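Regulatory protein cox (Enterobacteria phage P2, PDB 4LHF) binds DNA and represses the Pc promoter, which controls the genes for the immunity repressor and the integrase. Local coordinates at residues Gly22-Thr25 with Gly26-Arg29. Numbering follows the deposited sequence.
Sequences GKST and GAVR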
loop_
_atom_site.group_PDB
_atom_site.type_symbol
_atom_site.label_atom_id
_atom_site.label_comp_id
_atom_site.label_asym_id
_atom_site.label_seq_id
_atom_site.Cartn_x
_atom_site.Cartn_y
_atom_site.Cartn_z
ATOM N N GLY A 22 2.097 5.253 -9.718
ATOM C CA GLY A 22 1.827 6.280 -10.707
ATOM C C GLY A 22 1.045 7.464 -10.171
ATOM O O GLY A 22 0.524 8.273 -10.938
ATOM N N LYS A 23 0.960 7.567 -8.849
ATOM C CA LYS A 23 0.278 8.690 -8.220
ATOM C C LYS A 23 1.273 9.780 -7.846
ATOM O O LYS A 23 2.477 9.535 -7.766
ATOM C CB LYS A 23 -0.485 8.240 -6.976
ATOM C CG LYS A 23 -1.736 7.436 -7.264
ATOM C CD LYS A 23 -2.595 7.318 -6.017
ATOM C CE LYS A 23 -3.849 6.504 -6.282
ATOM N NZ LYS A 23 -4.643 7.060 -7.414
ATOM N N SER A 24 0.763 10.984 -7.619
ATOM C CA SER A 24 1.605 12.085 -7.179
ATOM C C SER A 24 1.925 11.919 -5.699
ATOM O O SER A 24 1.304 11.115 -5.005
ATOM C CB SER A 24 0.919 13.429 -7.431
ATOM O OG SER A 24 -0.284 13.540 -6.691
ATOM N N THR A 25 2.902 12.680 -5.224
ATOM C CA THR A 25 3.313 12.615 -3.829
ATOM C C THR A 25 2.208 13.125 -2.908
ATOM O O THR A 25 1.904 12.512 -1.877
ATOM C CB THR A 25 4.600 13.429 -3.606
ATOM O OG1 THR A 25 5.665 12.855 -4.374
ATOM C CG2 THR A 25 4.988 13.435 -2.139
ATOM N N GLY A 26 1.602 14.242 -3.296
ATOM C CA GLY A 26 0.536 14.845 -2.518
ATOM C C GLY A 26 -0.653 13.918 -2.379
ATOM O O GLY A 26 -1.247 13.815 -1.304
ATOM N N ALA A 27 -0.995 13.239 -3.470
ATOM C CA ALA A 27 -2.087 12.272 -3.466
ATOM C C ALA A 27 -1.854 11.180 -2.429
ATOM O O ALA A 27 -2.756 10.827 -1.668
ATOM C CB ALA A 27 -2.251 11.658 -4.842
ATOM N N VAL A 28 -0.635 10.654 -2.401
ATOM C CA VAL A 28 -0.286 9.579 -1.482
ATOM C C VAL A 28 -0.265 10.057 -0.032
ATOM O O VAL A 28 -0.705 9.340 0.866
ATOM C CB VAL A 28 1.061 8.926 -1.866
ATOM C CG1 VAL A 28 1.496 7.916 -0.816
ATOM C CG2 VAL A 28 0.943 8.257 -3.220
ATOM N N ARG A 29 0.230 11.271 0.197
ATOM C CA ARG A 29 0.223 11.824 1.544
ATOM C C ARG A 29 -1.213 12.012 2.016
ATOM O O ARG A 29 -1.525 11.794 3.192
ATOM C CB ARG A 29 0.994 13.139 1.606
ATOM C CG ARG A 29 1.963 13.224 2.778
ATOM C CD ARG A 29 2.476 14.642 2.987
ATOM N NE ARG A 29 2.807 15.298 1.728
ATOM C CZ ARG A 29 2.111 16.304 1.209
ATOM N NH1 ARG A 29 2.484 16.838 0.057
ATOM N NH2 ARG A 29 1.046 16.777 1.845
#
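Ser24 turns its hydroxyl back against the start of helix 25-34, where OG meets both the backbone N-H and the methyl group of Ala27. It is the N-cap residue: Ala27 N donates a weak capping bond to Ser24 OG at 3.3 Å, and Ala27 CB lies equally close to that oxygen. With chi1 at 62°, OG sits between the backbone N and the carbonyl carbon of its own residue, a rotation that brings it round to the N-H of Ala27 in the first turn. The backbone takes over from there. Val28 N reaches Ser24 O at 3.3 Å, tilted 28° from the carbonyl plane, while the next bond, from Arg29 N to Thr25 O, is shorter at 2.9 Å, with the donor in the plane of the Thr25 carbonyl. Val28 CG2 lies over Ser24 O at 3.4 Å and also makes an apolar contact with Lys23 CB at 4.0 Å, whereas the rest of the lysine chain leads away from the helix. Beyond this turn, buried Val28 rests on Tyr14, Ala18 and Ile21 of helix 14-21, and Arg29 NE makes a weak hydrogen bond to Tyr14 OH. Gly22, with positive phi, is the first residue to leave helical geometry after helix 14-21, and the serine cap starts the following one, a tight helix-to-helix connection characteristic of the helix-turn-helix of DNA-binding proteins such as Cox.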